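Local coordinates for protein hydroxyethylthiazole kinase (PDB 3HPD) that probably phosphorylates the hydroxyl group of 4-methyl-5-beta-hydroxyethylthiazole with magnesium and ATP, a step in making thiamine diphosphate, at residues K2-A7 / L218-I223; K9-R14 / T201-A206; A33-A36 / S40-M43; N159-V164 / K212-A217. One frame throughout, in Å; residues are numbered along the deposited sequence.

Contacts 1 and 2 pack helix on helix and contact 4 packs helix 210-231 on the sheet; the three touch one another, and contact 3 adjoins them through contact 2. Contacts 1 and 2 share helix 2-14 and lie with centres about 11 Å apart; A7 and T220 of contact 1 both touch the F204 ring of contact 2. Contact 4 meets contact 1 on helix 210-231, where S216 lies against I4 and A7, and meets contact 2 where T201 packs on T214 and A217. A203 reaches L34 of contact 3. Contact 4 comes nearest the predicted ATP site, with the A163 side chain about 4 Å from that of K118, while contact 3 carries M43, a predicted substrate-binding residue.

Contact 1 (K2-A7 / L218-I223); sequences KFIIEA and LVTFGI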
# COMPACT_ATOMS: atom_id res chain seq x y z
N LYS A 2 -22.58 -26.95 2.30
CA LYS A 2 -22.21 -27.43 0.97
C LYS A 2 -21.97 -26.43 -0.17
O LYS A 2 -20.99 -26.56 -0.91
CB LYS A 2 -23.24 -28.48 0.51
CG LYS A 2 -23.01 -29.07 -0.87
CD LYS A 2 -24.08 -30.12 -1.19
CE LYS A 2 -23.89 -31.38 -0.35
NZ LYS A 2 -25.14 -32.17 -0.22
N PHE A 3 -22.84 -25.43 -0.33
CA PHE A 3 -22.65 -24.47 -1.41
C PHE A 3 -21.40 -23.61 -1.23
O PHE A 3 -20.92 -23.00 -2.18
CB PHE A 3 -23.90 -23.58 -1.58
CG PHE A 3 -24.13 -22.61 -0.44
CD1 PHE A 3 -23.31 -21.50 -0.27
CD2 PHE A 3 -25.20 -22.79 0.43
CE1 PHE A 3 -23.56 -20.58 0.76
CE2 PHE A 3 -25.46 -21.88 1.45
CZ PHE A 3 -24.63 -20.77 1.62
N ILE A 4 -20.88 -23.57 -0.00
CA ILE A 4 -19.68 -22.79 0.29
C ILE A 4 -18.46 -23.52 -0.24
O ILE A 4 -17.59 -22.93 -0.88
CB ILE A 4 -19.51 -22.57 1.81
CG1 ILE A 4 -20.71 -21.81 2.37
CG2 ILE A 4 -18.22 -21.80 2.08
CD1 ILE A 4 -20.67 -21.61 3.87
N ILE A 5 -18.39 -24.82 0.03
CA ILE A 5 -17.29 -25.65 -0.43
C ILE A 5 -17.27 -25.65 -1.96
O ILE A 5 -16.21 -25.53 -2.58
CB ILE A 5 -17.43 -27.11 0.08
CG1 ILE A 5 -17.15 -27.15 1.59
CG2 ILE A 5 -16.49 -28.03 -0.68
CD1 ILE A 5 -17.40 -28.50 2.23
N GLU A 6 -18.44 -25.76 -2.56
CA GLU A 6 -18.54 -25.77 -4.01
C GLU A 6 -18.19 -24.42 -4.63
O GLU A 6 -17.59 -24.36 -5.70
CB GLU A 6 -19.94 -26.22 -4.44
CG GLU A 6 -20.21 -27.69 -4.14
CD GLU A 6 -19.13 -28.60 -4.70
OE1 GLU A 6 -18.87 -28.54 -5.92
OE2 GLU A 6 -18.54 -29.38 -3.92
N ALA A 7 -18.57 -23.34 -3.96
CA ALA A 7 -18.27 -22.00 -4.47
C ALA A 7 -16.76 -21.77 -4.48
O ALA A 7 -16.20 -21.24 -5.45
CB ALA A 7 -18.96 -20.94 -3.62
N LEU A 218 -17.80 -14.51 3.54
CA LEU A 218 -17.73 -14.25 4.97
C LEU A 218 -17.27 -15.47 5.77
O LEU A 218 -16.50 -15.33 6.72
CB LEU A 218 -19.10 -13.77 5.48
CG LEU A 218 -19.43 -12.33 5.06
CD1 LEU A 218 -20.94 -12.11 5.09
CD2 LEU A 218 -18.71 -11.35 5.98
N VAL A 219 -17.74 -16.65 5.38
CA VAL A 219 -17.34 -17.87 6.07
C VAL A 219 -15.87 -18.16 5.79
O VAL A 219 -15.09 -18.44 6.71
CB VAL A 219 -18.20 -19.07 5.60
CG1 VAL A 219 -17.57 -20.38 6.07
CG2 VAL A 219 -19.61 -18.93 6.16
N THR A 220 -15.48 -18.09 4.52
CA THR A 220 -14.10 -18.35 4.14
C THR A 220 -13.13 -17.40 4.84
O THR A 220 -12.12 -17.83 5.40
CB THR A 220 -13.92 -18.23 2.62
OG1 THR A 220 -14.71 -19.24 1.97
CG2 THR A 220 -12.47 -18.42 2.23
N PHE A 221 -13.43 -16.11 4.82
CA PHE A 221 -12.55 -15.13 5.44
C PHE A 221 -12.56 -15.26 6.96
O PHE A 221 -11.54 -15.10 7.62
CB PHE A 221 -12.95 -13.71 5.05
CG PHE A 221 -11.98 -12.66 5.51
CD1 PHE A 221 -10.76 -12.50 4.88
CD2 PHE A 221 -12.28 -11.85 6.60
CE1 PHE A 221 -9.84 -11.54 5.32
CE2 PHE A 221 -11.38 -10.89 7.05
CZ PHE A 221 -10.15 -10.74 6.41
N GLY A 222 -13.74 -15.54 7.51
CA GLY A 222 -13.87 -15.69 8.95
C GLY A 222 -13.04 -16.85 9.46
O GLY A 222 -12.42 -16.76 10.52
N ILE A 223 -13.05 -17.94 8.71
CA ILE A 223 -12.27 -19.12 9.08
C ILE A 223 -10.78 -18.81 8.94
O ILE A 223 -9.97 -19.23 9.78
CB ILE A 223 -12.61 -20.33 8.17
CG1 ILE A 223 -14.07 -20.76 8.42
CG2 ILE A 223 -11.65 -21.49 8.45
CD1 ILE A 223 -14.53 -21.93 7.56
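I4 and V219 meet with their side chains roughly perpendicular, the long branch of the isoleucine ending on the forked end of the valine. CD1 of I4 does the touching: it lies 3.7 Å from V219 CG2 and 4.0 Å from V219 CG1, so the methyl rests against both prongs and close to V219 CB (3.9 Å). It gets there because CG1 of I4 stands beside the backbone N and the chain beyond runs fully extended (chi2 177°), which carries the methyl out from helix 2-14. The other branch, CG2, turns toward T220 and stays 4.3 Å from T220 OG1, a loose approach. That hydroxyl is engaged within its own helix, by a hydrogen bond with S216 O one turn earlier, and no hydrogen bond crosses between 2-7 and 218-223. The backbones stay well apart, with the CA atoms of I4 and V219 7.9 Å from each other, and the side chains bridge the gap. F204 of helix 193-205 packs on both A7 and T220. This is apolar helix-helix packing, here joining the N-terminal helix to helix 210-231 in an alpha/beta fold of the ribokinase clan.

Contact 2 (K9-R14 / T201-A206); sequences KRVRER and TGAFVA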
# COMPACT_ATOMS: atom_id res chain seq x y z
N LYS A 9 -14.43 -24.00 -4.64
CA LYS A 9 -13.86 -24.83 -5.69
C LYS A 9 -14.03 -24.14 -7.05
O LYS A 9 -13.11 -24.14 -7.87
CB LYS A 9 -14.52 -26.21 -5.70
CG LYS A 9 -14.15 -27.06 -4.50
CD LYS A 9 -14.85 -28.41 -4.53
CE LYS A 9 -14.45 -29.27 -3.33
NZ LYS A 9 -15.17 -30.57 -3.33
N ARG A 10 -15.21 -23.56 -7.27
CA ARG A 10 -15.48 -22.87 -8.53
C ARG A 10 -14.57 -21.65 -8.73
O ARG A 10 -14.10 -21.39 -9.84
CB ARG A 10 -16.94 -22.42 -8.61
CG ARG A 10 -17.92 -23.56 -8.85
CD ARG A 10 -19.24 -23.05 -9.43
NE ARG A 10 -19.94 -22.15 -8.52
CZ ARG A 10 -20.41 -22.52 -7.33
NH1 ARG A 10 -20.26 -23.77 -6.91
NH2 ARG A 10 -21.03 -21.64 -6.56
N VAL A 11 -14.33 -20.91 -7.65
CA VAL A 11 -13.46 -19.74 -7.74
C VAL A 11 -12.06 -20.18 -8.16
O VAL A 11 -11.46 -19.58 -9.05
CB VAL A 11 -13.35 -19.01 -6.38
CG1 VAL A 11 -12.21 -18.00 -6.41
CG2 VAL A 11 -14.66 -18.31 -6.06
N ARG A 12 -11.56 -21.23 -7.54
CA ARG A 12 -10.23 -21.72 -7.84
C ARG A 12 -10.09 -22.38 -9.21
O ARG A 12 -9.03 -22.32 -9.82
CB ARG A 12 -9.77 -22.65 -6.72
CG ARG A 12 -9.60 -21.89 -5.42
CD ARG A 12 -9.26 -22.77 -4.26
NE ARG A 12 -8.90 -21.98 -3.09
CZ ARG A 12 -8.72 -22.48 -1.88
NH1 ARG A 12 -8.87 -23.79 -1.68
NH2 ARG A 12 -8.37 -21.69 -0.87
N GLU A 13 -11.17 -22.99 -9.69
CA GLU A 13 -11.13 -23.64 -11.00
C GLU A 13 -11.24 -22.60 -12.11
O GLU A 13 -10.52 -22.67 -13.11
CB GLU A 13 -12.29 -24.63 -11.14
CG GLU A 13 -12.31 -25.73 -10.10
CD GLU A 13 -13.48 -26.68 -10.28
OE1 GLU A 13 -14.60 -26.20 -10.54
OE2 GLU A 13 -13.28 -27.91 -10.15
N ARG A 14 -12.12 -21.62 -11.92
CA ARG A 14 -12.34 -20.58 -12.92
C ARG A 14 -11.39 -19.39 -12.86
O ARG A 14 -11.22 -18.69 -13.86
CB ARG A 14 -13.78 -20.08 -12.84
CG ARG A 14 -14.84 -21.13 -13.14
CD ARG A 14 -16.21 -20.48 -13.29
NE ARG A 14 -17.28 -21.45 -13.56
CZ ARG A 14 -17.66 -22.39 -12.70
NH1 ARG A 14 -17.07 -22.49 -11.52
NH2 ARG A 14 -18.65 -23.22 -13.02
N THR A 201 -15.65 -11.24 -2.10
CA THR A 201 -17.03 -11.42 -2.52
C THR A 201 -17.10 -11.23 -4.03
O THR A 201 -17.88 -11.89 -4.72
CB THR A 201 -17.97 -10.41 -1.83
OG1 THR A 201 -17.99 -10.68 -0.42
CG2 THR A 201 -19.39 -10.52 -2.38
N GLY A 202 -16.27 -10.33 -4.55
CA GLY A 202 -16.24 -10.09 -5.98
C GLY A 202 -15.88 -11.36 -6.73
O GLY A 202 -16.42 -11.64 -7.80
N ALA A 203 -14.96 -12.14 -6.16
CA ALA A 203 -14.54 -13.39 -6.78
C ALA A 203 -15.67 -14.43 -6.71
O ALA A 203 -15.96 -15.11 -7.69
CB ALA A 203 -13.29 -13.93 -6.10
N PHE A 204 -16.31 -14.53 -5.55
CA PHE A 204 -17.39 -15.49 -5.38
C PHE A 204 -18.62 -15.17 -6.22
O PHE A 204 -19.25 -16.06 -6.77
CB PHE A 204 -17.80 -15.57 -3.90
CG PHE A 204 -16.87 -16.41 -3.06
CD1 PHE A 204 -16.93 -17.80 -3.11
CD2 PHE A 204 -15.92 -15.80 -2.24
CE1 PHE A 204 -16.07 -18.58 -2.34
CE2 PHE A 204 -15.05 -16.57 -1.47
CZ PHE A 204 -15.12 -17.96 -1.52
N VAL A 205 -18.96 -13.88 -6.32
CA VAL A 205 -20.14 -13.50 -7.08
C VAL A 205 -19.96 -13.72 -8.59
O VAL A 205 -20.93 -13.75 -9.34
CB VAL A 205 -20.54 -12.02 -6.79
CG1 VAL A 205 -19.70 -11.06 -7.60
CG2 VAL A 205 -22.03 -11.83 -7.05
N ALA A 206 -18.71 -13.90 -9.01
CA ALA A 206 -18.43 -14.16 -10.42
C ALA A 206 -18.79 -15.60 -10.77
O ALA A 206 -19.00 -15.93 -11.94
CB ALA A 206 -16.96 -13.90 -10.71
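Helices 2-14 and 193-205 come close at V11 and F204, whose CA atoms are 6.3 Å apart, a spacing short enough for side chains to reach the opposite backbone. Segment 9-14 is the last part of its helix; in 201-206 the N-H of A206 bonds A203 O at 3.3 Å. V11 does most of the work. Its CG2 methyl sits over one face of the F204 ring, 4.2 Å from the ring centroid and 26° off the ring normal, a CH-pi contact displaced toward the CD1 side, where V11 CG2 to F204 CD1 is 3.8 Å. The same methyl also lies 3.8 Å from A203 O, which stands off to the side of the line from methyl to ring. With chi1 at 167°, the V11 branches divide the work: CG1 goes to A203, 4.2 Å from A203 CB, and CG2 to the phenyl ring. No hydrogen bond links the two segments. Around them, helix 27-37 closes the junction, L37 packing on V11, A203 and F204, and L34 on A203. F204 also leans on A213 of helix 210-231, while R10 NE bonds V207 O in the loop that follows helix 193-205, and R12 joins helix 2-14 to L37 O at the end of helix 27-37.

Contact 3 (A33-A36 / S40-M43); sequences ALLA and SPVM
This is an apolar helix-on-strand contact inside a beta-alpha-beta unit, made where helix 27-37 turns back through a short loop into strand 40-43. P41 takes the central place, its ring pressed against two successive leucines of the helix. L34 comes to one end of it: L34 CD1 lies 3.7 Å from P41 CB, and the two side chains run antiparallel, alongside one another. L35 comes to the other end, its side chain set nearly square to that of P41, with L35 CD2 only 3.5 Å from P41 CD, tighter than usual for two carbons, and L35 CG 3.6 Å from the same CD. L35 does not start out pointing at the strand; chi2 of 173° sends CD1 on along the chain, and the other branch, CD2, is the one turned to P41 and also to S40, whose CA it approaches at 4.4 Å. No hydrogen bond joins the two segments; the contact is between carbons. S40 and V42 make backbone hydrogen bonds with strand 17-21, which runs parallel to strand 40-43 and begins the crossover. M43 tucks against M27, T30 and A31 of the same helix. L34 is backed by A199 of helix 193-205, whereas L35 faces the second subunit, packing on V190 of that neighbouring chain.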
# COMPACT_ATOMS: atom_id res chain seq x y z
N ALA A 33 -5.18 -10.55 -1.28
CA ALA A 33 -6.20 -11.40 -0.69
C ALA A 33 -6.85 -12.19 -1.83
O ALA A 33 -7.08 -13.40 -1.71
CB ALA A 33 -7.24 -10.56 0.04
N LEU A 34 -7.13 -11.51 -2.94
CA LEU A 34 -7.74 -12.17 -4.09
C LEU A 34 -6.81 -13.23 -4.68
O LEU A 34 -7.25 -14.32 -5.01
CB LEU A 34 -8.11 -11.14 -5.16
CG LEU A 34 -9.45 -10.43 -4.93
CD1 LEU A 34 -9.54 -9.17 -5.77
CD2 LEU A 34 -10.58 -11.39 -5.25
N LEU A 35 -5.52 -12.90 -4.81
CA LEU A 35 -4.57 -13.87 -5.36
C LEU A 35 -4.44 -15.11 -4.46
O LEU A 35 -4.38 -16.23 -4.95
CB LEU A 35 -3.19 -13.23 -5.54
CG LEU A 35 -3.04 -12.23 -6.70
CD1 LEU A 35 -1.67 -11.58 -6.61
CD2 LEU A 35 -3.22 -12.94 -8.04
N ALA A 36 -4.41 -14.90 -3.15
CA ALA A 36 -4.30 -16.02 -2.22
C ALA A 36 -5.51 -16.94 -2.33
O ALA A 36 -5.36 -18.17 -2.28
CB ALA A 36 -4.16 -15.50 -0.78
N SER A 40 -7.99 -13.46 -9.64
CA SER A 40 -7.02 -12.52 -10.20
C SER A 40 -7.55 -11.09 -10.06
O SER A 40 -8.65 -10.78 -10.50
CB SER A 40 -6.77 -12.82 -11.69
OG SER A 40 -6.18 -14.09 -11.86
N PRO A 41 -6.75 -10.21 -9.44
CA PRO A 41 -7.21 -8.83 -9.29
C PRO A 41 -6.69 -7.91 -10.38
O PRO A 41 -5.68 -8.19 -11.02
CB PRO A 41 -6.63 -8.44 -7.94
CG PRO A 41 -5.25 -9.07 -8.04
CD PRO A 41 -5.56 -10.45 -8.61
N VAL A 42 -7.39 -6.80 -10.58
CA VAL A 42 -6.96 -5.77 -11.51
C VAL A 42 -7.52 -4.48 -10.95
O VAL A 42 -8.73 -4.35 -10.75
CB VAL A 42 -7.46 -5.99 -12.96
CG1 VAL A 42 -8.98 -6.02 -13.03
CG2 VAL A 42 -6.91 -4.88 -13.85
N MET A 43 -6.63 -3.54 -10.65
CA MET A 43 -7.03 -2.24 -10.12
C MET A 43 -6.90 -1.22 -11.24
O MET A 43 -5.82 -1.02 -11.79
CB MET A 43 -6.15 -1.84 -8.94
CG MET A 43 -6.57 -2.43 -7.59
SD MET A 43 -6.61 -4.22 -7.55
CE MET A 43 -7.12 -4.51 -5.85

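Contact 4 (N159-V164 / K212-A217); sequences NTTVAV and KATTSA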
# COMPACT_ATOMS: atom_id res chain seq x y z
N ASN A 159 -33.03 -3.46 -3.30
CA ASN A 159 -33.23 -4.56 -4.23
C ASN A 159 -31.92 -5.27 -4.56
O ASN A 159 -31.55 -5.42 -5.73
CB ASN A 159 -33.88 -4.05 -5.52
CG ASN A 159 -34.27 -5.17 -6.46
OD1 ASN A 159 -34.81 -6.20 -6.03
ND2 ASN A 159 -34.01 -4.98 -7.75
N THR A 160 -31.22 -5.73 -3.53
CA THR A 160 -29.94 -6.40 -3.72
C THR A 160 -29.66 -7.28 -2.52
O THR A 160 -30.48 -7.38 -1.60
CB THR A 160 -28.81 -5.36 -3.86
OG1 THR A 160 -27.59 -6.00 -4.26
CG2 THR A 160 -28.58 -4.63 -2.53
N THR A 161 -28.51 -7.95 -2.53
CA THR A 161 -28.11 -8.79 -1.41
C THR A 161 -27.30 -7.87 -0.51
O THR A 161 -26.41 -7.15 -0.98
CB THR A 161 -27.25 -9.98 -1.87
OG1 THR A 161 -28.09 -10.98 -2.46
CG2 THR A 161 -26.49 -10.59 -0.68
N VAL A 162 -27.61 -7.89 0.78
CA VAL A 162 -26.91 -7.04 1.72
C VAL A 162 -26.29 -7.85 2.84
O VAL A 162 -26.86 -8.86 3.28
CB VAL A 162 -27.86 -5.99 2.35
CG1 VAL A 162 -27.13 -5.20 3.44
CG2 VAL A 162 -28.39 -5.06 1.28
N ALA A 163 -25.12 -7.42 3.27
CA ALA A 163 -24.44 -8.08 4.37
C ALA A 163 -24.09 -7.00 5.38
O ALA A 163 -23.50 -5.98 5.04
CB ALA A 163 -23.16 -8.77 3.89
N VAL A 164 -24.51 -7.21 6.63
CA VAL A 164 -24.19 -6.30 7.71
C VAL A 164 -23.20 -7.11 8.54
O VAL A 164 -23.56 -8.09 9.18
CB VAL A 164 -25.43 -5.96 8.57
CG1 VAL A 164 -25.00 -5.11 9.76
CG2 VAL A 164 -26.45 -5.20 7.73
N LYS A 212 -25.42 -16.57 -1.83
CA LYS A 212 -24.47 -17.64 -1.53
C LYS A 212 -23.03 -17.17 -1.67
O LYS A 212 -22.15 -17.62 -0.94
CB LYS A 212 -24.72 -18.84 -2.45
CG LYS A 212 -26.02 -19.58 -2.18
CD LYS A 212 -26.25 -20.67 -3.22
CE LYS A 212 -27.49 -21.48 -2.90
NZ LYS A 212 -27.71 -22.55 -3.92
N ALA A 213 -22.79 -16.27 -2.62
CA ALA A 213 -21.44 -15.76 -2.85
C ALA A 213 -20.94 -14.96 -1.65
O ALA A 213 -19.83 -15.18 -1.16
CB ALA A 213 -21.43 -14.88 -4.10
N THR A 214 -21.77 -14.04 -1.17
CA THR A 214 -21.41 -13.20 -0.03
C THR A 214 -21.27 -14.04 1.24
O THR A 214 -20.33 -13.85 2.02
CB THR A 214 -22.45 -12.09 0.19
OG1 THR A 214 -22.67 -11.40 -1.05
CG2 THR A 214 -21.95 -11.09 1.22
N THR A 215 -22.20 -14.97 1.45
CA THR A 215 -22.14 -15.84 2.63
C THR A 215 -20.85 -16.65 2.58
O THR A 215 -20.17 -16.82 3.59
CB THR A 215 -23.35 -16.81 2.68
OG1 THR A 215 -24.57 -16.07 2.75
CG2 THR A 215 -23.24 -17.71 3.91
N SER A 216 -20.51 -17.16 1.39
CA SER A 216 -19.30 -17.95 1.23
C SER A 216 -18.05 -17.13 1.53
O SER A 216 -17.10 -17.62 2.14
CB SER A 216 -19.20 -18.51 -0.19
OG SER A 216 -20.27 -19.40 -0.46
N ALA A 217 -18.06 -15.87 1.11
CA ALA A 217 -16.92 -14.99 1.33
C ALA A 217 -16.70 -14.74 2.82
O ALA A 217 -15.57 -14.76 3.31
CB ALA A 217 -17.13 -13.66 0.61
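T214 faces A163 and T161 with a side chain whose two branches go to different strand residues. Its CB leaves the helix toward the strand and forks there. CG2, anti to the backbone N, ends 3.7 Å from A163 CB, methyl on methyl. OG1, beside the backbone N (chi1 -51°), passes 3.9 Å from T161 CG2, a contact of oxygen with methyl and not a polar bond. The hydroxyl instead makes a hydrogen bond with P210 O one turn back in helix 210-231, so this buried oxygen has a partner within its own helix. T161 presents its methyl, and its side chain and that of T214 point in opposing directions as they pass. The backbones remain apart, with the CA atoms of A163 and T214 separated by 7.4 Å. On the helix, S216 OG gives a 2.6 Å hydrogen bond to K212 O, an oxygen that also takes S216 N from the opposite face of its plane. The contact is a helix packed on a face of the central sheet, close to the nucleotide site: the A163 side chain is about 4 Å from that of K118, a predicted ATP-binding residue. T161 and A163 pair with strand 116-120 through L117 and G119, and V162 and V164 turn to the sheet's other side, against helix 144-157. T214 also touches V116 of strand 116-120 and T201 of helix 193-205.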